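Local coordinates for fucolectin-related protein (Streptococcus pneumoniae, PDB 2WMF) that probably hydrolyses blood-group carbohydrate antigens of the host, as a glycoside hydrolase of family 98, at residues A424-N429 / P449-N454; F317-Q322 / S430-N435. One frame throughout, in Å; residues are numbered along the deposited sequence.

Contact 2 lies deeper in the molecule and is partly buried. Contact 1 is at the surface. Contact 2 runs between domains: it ties helix 307-322 of the barrel to strand 430-434 of the C-terminal sandwich. Contact 1 stays within the sandwich and joins strand 423-427 to the loop after strand 444-449. Strands 423-427 and 430-434 are neighbours in one sheet, and Q425 N bonds to Y432 O at 2.9 Å. W431 NE1 also meets P449 O at 3.0 Å. The chemistry differs with place. Contact 1 is a cation-pi stack at the surface, while contact 2 is a single short hydrogen bond between two aromatic side chains.

Contact 1 of 2, residues A424-N429 / P449-N454; sequences AQRVGN and PMYTNN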
ATOM      1  N   ALA A 424      -9.046  -1.712 -14.842  1.00  7.86           N
ATOM      2  CA  ALA A 424      -8.184  -2.820 -15.308  1.00  7.22           C
ATOM      3  C   ALA A 424      -6.876  -2.283 -15.859  1.00  7.34           C
ATOM      4  O   ALA A 424      -6.857  -1.286 -16.577  1.00  7.94           O
ATOM      5  CB  ALA A 424      -8.876  -3.717 -16.352  1.00  8.14           C
ATOM      6  N   GLN A 425      -5.798  -2.968 -15.503  1.00  7.60           N
ATOM      7  CA  GLN A 425      -4.436  -2.633 -15.889  1.00  7.55           C
ATOM      8  C   GLN A 425      -3.756  -3.897 -16.433  1.00  7.31           C
ATOM      9  O   GLN A 425      -3.764  -4.914 -15.782  1.00  7.24           O
ATOM     10  CB  GLN A 425      -3.641  -2.093 -14.702  1.00  7.79           C
ATOM     11  CG  GLN A 425      -2.268  -1.645 -15.086  1.00  8.04           C
ATOM     12  CD  GLN A 425      -1.347  -1.237 -13.921  1.00  8.59           C
ATOM     13  OE1 GLN A 425      -0.196  -0.786 -14.168  1.00  8.29           O
ATOM     14  NE2 GLN A 425      -1.849  -1.345 -12.650  1.00  7.59           N
ATOM     15  N   ARG A 426      -3.151  -3.789 -17.614  1.00  6.89           N
ATOM     16  CA  ARG A 426      -2.350  -4.887 -18.175  1.00  7.85           C
ATOM     17  C   ARG A 426      -0.914  -4.755 -17.655  1.00  8.10           C
ATOM     18  O   ARG A 426      -0.310  -3.681 -17.722  1.00  8.74           O
ATOM     19  CB  ARG A 426      -2.431  -4.894 -19.667  1.00  8.89           C
ATOM     20  CG  ARG A 426      -1.783  -6.136 -20.273  1.00  8.38           C
ATOM     21  CD  ARG A 426      -2.638  -7.359 -20.123  1.00  8.10           C
ATOM     22  NE  ARG A 426      -1.898  -8.514 -20.629  1.00  8.35           N
ATOM     23  CZ  ARG A 426      -2.421  -9.714 -20.813  1.00  8.48           C
ATOM     24  NH1 ARG A 426      -3.678  -9.995 -20.439  1.00  9.87           N
ATOM     25  NH2 ARG A 426      -1.663 -10.696 -21.283  1.00  9.03           N
ATOM     26  N   VAL A 427      -0.449  -5.833 -17.032  1.00  8.04           N
ATOM     27  CA  VAL A 427       0.885  -5.915 -16.426  1.00  7.90           C
ATOM     28  C   VAL A 427       1.522  -7.184 -16.971  1.00  8.25           C
ATOM     29  O   VAL A 427       1.218  -8.256 -16.505  1.00  7.90           O
ATOM     30  CB  VAL A 427       0.787  -5.951 -14.894  1.00  7.31           C
ATOM     31  CG1 VAL A 427       2.166  -6.041 -14.257  1.00  7.56           C
ATOM     32  CG2 VAL A 427       0.032  -4.718 -14.371  1.00  8.49           C
ATOM     33  N   GLY A 428       2.366  -7.054 -17.993  1.00  8.73           N
ATOM     34  CA  GLY A 428       2.947  -8.232 -18.623  1.00  8.94           C
ATOM     35  C   GLY A 428       1.869  -9.161 -19.143  1.00  8.77           C
ATOM     36  O   GLY A 428       1.004  -8.718 -19.889  1.00  8.83           O
ATOM     37  N   ASN A 429       1.883 -10.424 -18.704  1.00  8.15           N
ATOM     38  CA  ASN A 429       0.892 -11.415 -19.151  1.00  7.86           C
ATOM     39  C   ASN A 429      -0.295 -11.534 -18.223  1.00  7.47           C
ATOM     40  O   ASN A 429      -0.984 -12.538 -18.247  1.00  8.62           O
ATOM     41  CB  ASN A 429       1.534 -12.808 -19.354  1.00  7.99           C
ATOM     42  CG  ASN A 429       2.145 -13.391 -18.085  1.00  8.72           C
ATOM     43  OD1 ASN A 429       2.736 -12.692 -17.288  1.00 12.65           O
ATOM     44  ND2 ASN A 429       2.049 -14.693 -17.936  1.00  9.43           N
ATOM     45  N   PRO A 449     -10.096  -8.077 -23.552  1.00  9.55           N
ATOM     46  CA  PRO A 449      -9.457  -8.868 -24.617  1.00  9.49           C
ATOM     47  C   PRO A 449      -8.314  -9.666 -23.997  1.00  9.97           C
ATOM     48  O   PRO A 449      -7.662  -9.208 -23.044  1.00 10.23           O
ATOM     49  CB  PRO A 449      -8.887  -7.802 -25.560  1.00 10.97           C
ATOM     50  CG  PRO A 449      -9.674  -6.541 -25.283  1.00 11.71           C
ATOM     51  CD  PRO A 449      -9.985  -6.634 -23.804  1.00 10.49           C
ATOM     52  N   MET A 450      -8.067 -10.851 -24.537  1.00  9.23           N
ATOM     53  CA  MET A 450      -7.015 -11.705 -24.007  1.00  9.31           C
ATOM     54  C   MET A 450      -5.909 -11.856 -25.049  1.00  8.91           C
ATOM     55  O   MET A 450      -6.114 -11.614 -26.232  1.00  9.73           O
ATOM     56  CB  MET A 450      -7.600 -13.059 -23.579  1.00  9.37           C
ATOM     57  CG  MET A 450      -8.667 -12.928 -22.407  1.00 12.07           C
ATOM     58  SD  MET A 450      -7.943 -12.277 -20.871  1.00 11.17           S
ATOM     59  CE  MET A 450      -7.386 -13.849 -20.192  1.00 13.30           C
ATOM     60  N   TYR A 451      -4.713 -12.180 -24.565  1.00  7.59           N
ATOM     61  CA  TYR A 451      -3.481 -12.088 -25.381  1.00  8.29           C
ATOM     62  C   TYR A 451      -2.949 -13.465 -25.771  1.00  8.85           C
ATOM     63  O   TYR A 451      -1.925 -13.570 -26.445  1.00  9.46           O
ATOM     64  CB  TYR A 451      -2.408 -11.287 -24.640  1.00  8.39           C
ATOM     65  CG  TYR A 451      -2.725  -9.789 -24.438  1.00  9.35           C
ATOM     66  CD1 TYR A 451      -1.900  -8.801 -24.970  1.00  9.78           C
ATOM     67  CD2 TYR A 451      -3.845  -9.383 -23.678  1.00  7.97           C
ATOM     68  CE1 TYR A 451      -2.150  -7.432 -24.767  1.00  8.37           C
ATOM     69  CE2 TYR A 451      -4.102  -8.011 -23.462  1.00  8.50           C
ATOM     70  CZ  TYR A 451      -3.282  -7.049 -24.024  1.00 10.81           C
ATOM     71  OH  TYR A 451      -3.549  -5.699 -23.816  1.00 10.45           O
ATOM     72  N   THR A 452      -3.677 -14.496 -25.379  1.00  8.41           N
ATOM     73  CA  THR A 452      -3.430 -15.886 -25.786  1.00  8.11           C
ATOM     74  C   THR A 452      -4.751 -16.467 -26.300  1.00  8.79           C
ATOM     75  O   THR A 452      -5.829 -15.919 -26.068  1.00 10.20           O
ATOM     76  CB  THR A 452      -2.960 -16.759 -24.616  1.00  7.88           C
ATOM     77  OG1 THR A 452      -3.998 -16.853 -23.613  1.00  9.21           O
ATOM     78  CG2 THR A 452      -1.665 -16.204 -23.989  1.00  9.73           C
ATOM     79  N   ASN A 453      -4.687 -17.603 -26.966  1.00  9.65           N
ATOM     80  CA  ASN A 453      -5.908 -18.269 -27.435  1.00  9.95           C
ATOM     81  C   ASN A 453      -6.522 -19.255 -26.408  1.00 10.90           C
ATOM     82  O   ASN A 453      -7.400 -20.074 -26.796  1.00 11.53           O
ATOM     83  CB  ASN A 453      -5.683 -18.897 -28.804  1.00 10.95           C
ATOM     84  CG  ASN A 453      -4.883 -20.175 -28.739  1.00 10.72           C
ATOM     85  OD1 ASN A 453      -4.288 -20.486 -27.696  1.00 12.83           O
ATOM     86  ND2 ASN A 453      -4.842 -20.944 -29.864  1.00 11.58           N
ATOM     87  N   ASN A 454      -6.154 -19.141 -25.114  1.00 10.98           N
ATOM     88  CA  ASN A 454      -6.886 -19.854 -24.029  1.00 11.66           C
ATOM     89  C   ASN A 454      -8.392 -19.486 -24.106  1.00 11.50           C
ATOM     90  O   ASN A 454      -9.271 -20.351 -23.955  1.00 14.13           O
ATOM     91  CB  ASN A 454      -6.290 -19.547 -22.658  1.00 11.27           C
ATOM     92  CG  ASN A 454      -4.903 -20.142 -22.476  1.00 11.25           C
ATOM     93  OD1 ASN A 454      -3.892 -19.414 -22.333  1.00 15.14           O
ATOM     94  ND2 ASN A 454      -4.826 -21.469 -22.497  1.00  9.69           N
TER
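R426 near the end of strand 423-427 and Y451 in the loop after strand 444-449 have their CA atoms 10.2 Å apart, and both CB atoms point into the gap between the backbones. These two side chains carry the contact. The arginine runs along the tyrosine from the hydroxyl end back toward CB. The guanidinium of R426 lies flat on the ring of Y451, with planes only 20° apart and centres 3.7 Å apart. This is a cation-pi stack. It is shifted toward one side of the ring: CZ of R426 sits 3.2 Å from CD2 of Y451, and NH2 of R426 reaches CB of Y451 at 3.5 Å. Further back, CD of R426 passes CE2 of Y451 at 3.7 Å. The arginine chain is bent at its second torsion (chi2 76°), which turns the guanidinium along the ring. NE of R426 then bonds to G428 O at 3.0 Å, but the bond is not straight (138° at the hydrogen). The other face of the guanidinium is backed by the main chain of N429, so the flat group is held between turn and ring. NH1 forms a salt bridge with E472. The same carboxylate accepts the backbone N-H of Y451, and T452 OG1 bonds to its other oxygen. E472 thus links the arginine to the loop and probably helps to balance its charge. W431 adds a second cation-pi partner. G428 and N429 have backbone angles that fit a type II' turn between strands 423-427 and 430-434. The arrangement belongs to the edge of a beta-sandwich: an arginine on the outermost strand of one sheet, just before a tight hairpin turn, stacks on a tyrosine from a loop of the other sheet in the C-terminal domain.

Contact 2 of 2, residues F317-Q322 / S430-N435; sequences FRHAIQ and SWYIYN
H319 on helix 307-322 reaches Y432 on strand 430-434, although their CA atoms are 11.8 Å apart. Its CB leaves the helix in the direction of the strand. CG is anti to the backbone N (chi1 -179°), which carries the imidazole outward across the gap. Further out, CD2 of H319 passes OH of Y432 at 3.8 Å, and CE1 of H319 is nearer to the same oxygen, at 3.5 Å. The tip, NE2 of H319, bonds to OH of Y432 at 2.7 Å. The bond is close to straight, at 165°, and either atom could be the donor. The hydroxyl lies in the plane of the imidazole, at the ring edge, and NE2 in turn lies in the plane of the tyrosine ring. The two rings meet at their edges, turned 68° against each other, with no stacking. The helix follows the eighth strand of the (beta/alpha)8 barrel, whereas the tyrosine belongs to a sheet of the C-terminal beta-sandwich, so this bond crosses the interface between the two domains. Y432 reaches back from the strand to meet it, with its ring standing out from the strand. Y283, at the end of helix 272-283, packs edge-to-face with the imidazole. V469 of strand 467-472 touches both H319 and Y432, and M280 packs on the tyrosine.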
ATOM      1  N   PHE A 317      -0.118  -9.766   0.058  1.00  8.65           N
ATOM      2  CA  PHE A 317       1.332  -9.827   0.223  1.00  8.75           C
ATOM      3  C   PHE A 317       1.892 -11.183  -0.274  1.00  9.06           C
ATOM      4  O   PHE A 317       2.979 -11.218  -0.919  1.00  8.56           O
ATOM      5  CB  PHE A 317       1.765  -9.549   1.646  1.00  8.46           C
ATOM      6  CG  PHE A 317       3.256  -9.330   1.772  1.00  8.29           C
ATOM      7  CD1 PHE A 317       3.862  -8.204   1.239  1.00  8.23           C
ATOM      8  CD2 PHE A 317       4.044 -10.285   2.380  1.00  7.74           C
ATOM      9  CE1 PHE A 317       5.205  -8.022   1.308  1.00  7.91           C
ATOM     10  CE2 PHE A 317       5.424 -10.101   2.461  1.00  8.00           C
ATOM     11  CZ  PHE A 317       6.003  -8.976   1.912  1.00  8.39           C
ATOM     12  N   ARG A 318       1.157 -12.272  -0.013  1.00  9.61           N
ATOM     13  CA  ARG A 318       1.517 -13.597  -0.548  1.00  9.81           C
ATOM     14  C   ARG A 318       1.546 -13.552  -2.084  1.00  8.97           C
ATOM     15  O   ARG A 318       2.448 -14.128  -2.721  1.00  9.60           O
ATOM     16  CB  ARG A 318       0.604 -14.706  -0.036  1.00 11.41           C
ATOM     17  CG  ARG A 318       0.865 -15.110   1.389  1.00 12.23           C
ATOM     18  CD  ARG A 318      -0.089 -16.188   1.876  1.00 15.58           C
ATOM     19  NE  ARG A 318       0.437 -16.811   3.079  1.00 15.98           N
ATOM     20  CZ  ARG A 318      -0.295 -17.268   4.066  1.00 16.76           C
ATOM     21  NH1 ARG A 318      -1.614 -17.179   4.037  1.00 20.58           N
ATOM     22  NH2 ARG A 318       0.294 -17.810   5.101  1.00 20.06           N
ATOM     23  N   HIS A 319       0.559 -12.895  -2.702  1.00  8.27           N
ATOM     24  CA  HIS A 319       0.591 -12.694  -4.150  1.00  8.64           C
ATOM     25  C   HIS A 319       1.903 -12.039  -4.578  1.00  8.19           C
ATOM     26  O   HIS A 319       2.541 -12.470  -5.576  1.00  8.76           O
ATOM     27  CB  HIS A 319      -0.600 -11.863  -4.661  1.00  8.71           C
ATOM     28  CG  HIS A 319      -0.578 -11.676  -6.141  1.00  9.16           C
ATOM     29  ND1 HIS A 319      -0.964 -12.658  -7.032  1.00  9.70           N
ATOM     30  CD2 HIS A 319      -0.199 -10.612  -6.888  1.00 10.02           C
ATOM     31  CE1 HIS A 319      -0.852 -12.187  -8.263  1.00  9.95           C
ATOM     32  NE2 HIS A 319      -0.340 -10.976  -8.208  1.00 10.92           N
ATOM     33  N   ALA A 320       2.309 -11.008  -3.850  1.00  8.14           N
ATOM     34  CA  ALA A 320       3.504 -10.217  -4.180  1.00  8.11           C
ATOM     35  C   ALA A 320       4.817 -11.015  -3.983  1.00  8.62           C
ATOM     36  O   ALA A 320       5.801 -10.782  -4.697  1.00  9.66           O
ATOM     37  CB  ALA A 320       3.532  -8.915  -3.362  1.00  7.59           C
ATOM     38  N   ILE A 321       4.824 -11.959  -3.038  1.00  9.85           N
ATOM     39  CA  ILE A 321       5.974 -12.872  -2.852  1.00 10.45           C
ATOM     40  C   ILE A 321       6.037 -13.864  -4.016  1.00 11.21           C
ATOM     41  O   ILE A 321       7.115 -14.126  -4.562  1.00 12.88           O
ATOM     42  CB  ILE A 321       5.925 -13.658  -1.523  1.00 11.20           C
ATOM     43  CG1 ILE A 321       5.959 -12.706  -0.317  1.00 11.32           C
ATOM     44  CG2 ILE A 321       7.088 -14.675  -1.434  1.00 12.48           C
ATOM     45  CD1 ILE A 321       5.462 -13.350   0.981  1.00 11.01           C
ATOM     46  N   GLN A 322       4.880 -14.420  -4.374  1.00 10.92           N
ATOM     47  CA  GLN A 322       4.830 -15.520  -5.352  1.00 12.35           C
ATOM     48  C   GLN A 322       5.003 -15.040  -6.786  1.00 12.08           C
ATOM     49  O   GLN A 322       5.471 -15.789  -7.651  1.00 13.56           O
ATOM     50  CB  GLN A 322       3.537 -16.310  -5.160  1.00 12.59           C
ATOM     51  CG  GLN A 322       3.574 -17.052  -3.781  1.00 16.08           C
ATOM     52  CD  GLN A 322       2.268 -17.752  -3.406  1.00 18.59           C
ATOM     53  OE1 GLN A 322       1.379 -17.922  -4.239  1.00 24.65           O
ATOM     54  NE2 GLN A 322       2.146 -18.143  -2.113  1.00 22.64           N
ATOM     55  N   SER A 430      -0.556 -10.484 -17.445  1.00  7.74           N
ATOM     56  CA  SER A 430      -1.682 -10.490 -16.517  1.00  6.99           C
ATOM     57  C   SER A 430      -2.572  -9.234 -16.616  1.00  6.69           C
ATOM     58  O   SER A 430      -2.112  -8.163 -17.048  1.00  7.38           O
ATOM     59  CB  SER A 430      -1.203 -10.579 -15.081  1.00  8.52           C
ATOM     60  OG  SER A 430      -0.414 -11.716 -14.847  1.00  7.97           O
ATOM     61  N   TRP A 431      -3.824  -9.399 -16.187  1.00  7.47           N
ATOM     62  CA  TRP A 431      -4.726  -8.308 -15.923  1.00  7.24           C
ATOM     63  C   TRP A 431      -4.883  -8.164 -14.416  1.00  6.15           C
ATOM     64  O   TRP A 431      -5.138  -9.149 -13.714  1.00  7.68           O
ATOM     65  CB  TRP A 431      -6.129  -8.593 -16.506  1.00  7.60           C
ATOM     66  CG  TRP A 431      -6.273  -8.407 -17.993  1.00  7.86           C
ATOM     67  CD1 TRP A 431      -6.517  -9.403 -18.952  1.00  9.24           C
ATOM     68  CD2 TRP A 431      -6.313  -7.171 -18.675  1.00  7.86           C
ATOM     69  NE1 TRP A 431      -6.666  -8.826 -20.200  1.00  9.10           N
ATOM     70  CE2 TRP A 431      -6.587  -7.454 -20.067  1.00  9.75           C
ATOM     71  CE3 TRP A 431      -6.189  -5.846 -18.267  1.00  9.23           C
ATOM     72  CZ2 TRP A 431      -6.728  -6.459 -21.007  1.00  8.73           C
ATOM     73  CZ3 TRP A 431      -6.350  -4.851 -19.227  1.00  9.09           C
ATOM     74  CH2 TRP A 431      -6.585  -5.168 -20.581  1.00 10.99           C
ATOM     75  N   TYR A 432      -4.777  -6.921 -13.940  1.00  6.59           N
ATOM     76  CA  TYR A 432      -5.022  -6.535 -12.544  1.00  7.43           C
ATOM     77  C   TYR A 432      -6.300  -5.651 -12.549  1.00  7.45           C
ATOM     78  O   TYR A 432      -6.366  -4.647 -13.265  1.00  8.31           O
ATOM     79  CB  TYR A 432      -3.824  -5.775 -11.943  1.00  7.79           C
ATOM     80  CG  TYR A 432      -2.728  -6.733 -11.571  1.00  7.47           C
ATOM     81  CD1 TYR A 432      -2.655  -7.223 -10.275  1.00  8.01           C
ATOM     82  CD2 TYR A 432      -1.866  -7.271 -12.530  1.00  9.00           C
ATOM     83  CE1 TYR A 432      -1.748  -8.207  -9.915  1.00  8.27           C
ATOM     84  CE2 TYR A 432      -0.919  -8.278 -12.185  1.00  7.10           C
ATOM     85  CZ  TYR A 432      -0.856  -8.749 -10.889  1.00  8.74           C
ATOM     86  OH  TYR A 432       0.048  -9.745 -10.551  1.00  9.32           O
ATOM     87  N   ILE A 433      -7.293  -6.041 -11.752  1.00  7.87           N
ATOM     88  CA  ILE A 433      -8.655  -5.550 -11.890  1.00  7.80           C
ATOM     89  C   ILE A 433      -9.260  -5.222 -10.516  1.00  7.05           C
ATOM     90  O   ILE A 433      -9.054  -5.962  -9.550  1.00  7.63           O
ATOM     91  CB  ILE A 433      -9.546  -6.646 -12.526  1.00  8.16           C
ATOM     92  CG1 ILE A 433      -8.974  -7.103 -13.871  1.00  9.15           C
ATOM     93  CG2 ILE A 433     -10.983  -6.207 -12.640  1.00  8.76           C
ATOM     94  CD1 ILE A 433      -9.004  -8.594 -14.021  1.00  9.02           C
ATOM     95  N   TYR A 434     -10.052  -4.159 -10.450  1.00  7.18           N
ATOM     96  CA  TYR A 434     -10.936  -3.927  -9.308  1.00  7.50           C
ATOM     97  C   TYR A 434     -12.114  -3.019  -9.634  1.00  7.23           C
ATOM     98  O   TYR A 434     -12.128  -2.293 -10.617  1.00  7.09           O
ATOM     99  CB  TYR A 434     -10.193  -3.466  -8.059  1.00  7.71           C
ATOM    100  CG  TYR A 434      -9.326  -2.216  -8.074  1.00  8.80           C
ATOM    101  CD1 TYR A 434      -9.869  -0.947  -8.327  1.00  8.00           C
ATOM    102  CD2 TYR A 434      -7.938  -2.280  -7.781  1.00  8.23           C
ATOM    103  CE1 TYR A 434      -9.070   0.193  -8.333  1.00  7.09           C
ATOM    104  CE2 TYR A 434      -7.149  -1.139  -7.735  1.00  8.29           C
ATOM    105  CZ  TYR A 434      -7.703   0.108  -7.996  1.00  8.55           C
ATOM    106  OH  TYR A 434      -6.937   1.250  -7.918  1.00  8.48           O
ATOM    107  N   ASN A 435     -13.100  -3.067  -8.724  1.00  8.30           N
ATOM    108  CA  ASN A 435     -14.205  -2.128  -8.727  1.00  8.12           C
ATOM    109  C   ASN A 435     -13.689  -0.865  -8.002  1.00  7.90           C
ATOM    110  O   ASN A 435     -13.197  -0.972  -6.876  1.00  9.01           O
ATOM    111  CB  ASN A 435     -15.401  -2.740  -7.991  1.00  7.75           C
ATOM    112  CG  ASN A 435     -16.609  -1.797  -7.911  1.00  8.50           C
ATOM    113  OD1 ASN A 435     -16.455  -0.600  -7.627  1.00  7.81           O
ATOM    114  ND2 ASN A 435     -17.807  -2.330  -8.233  1.00  7.36           N
TER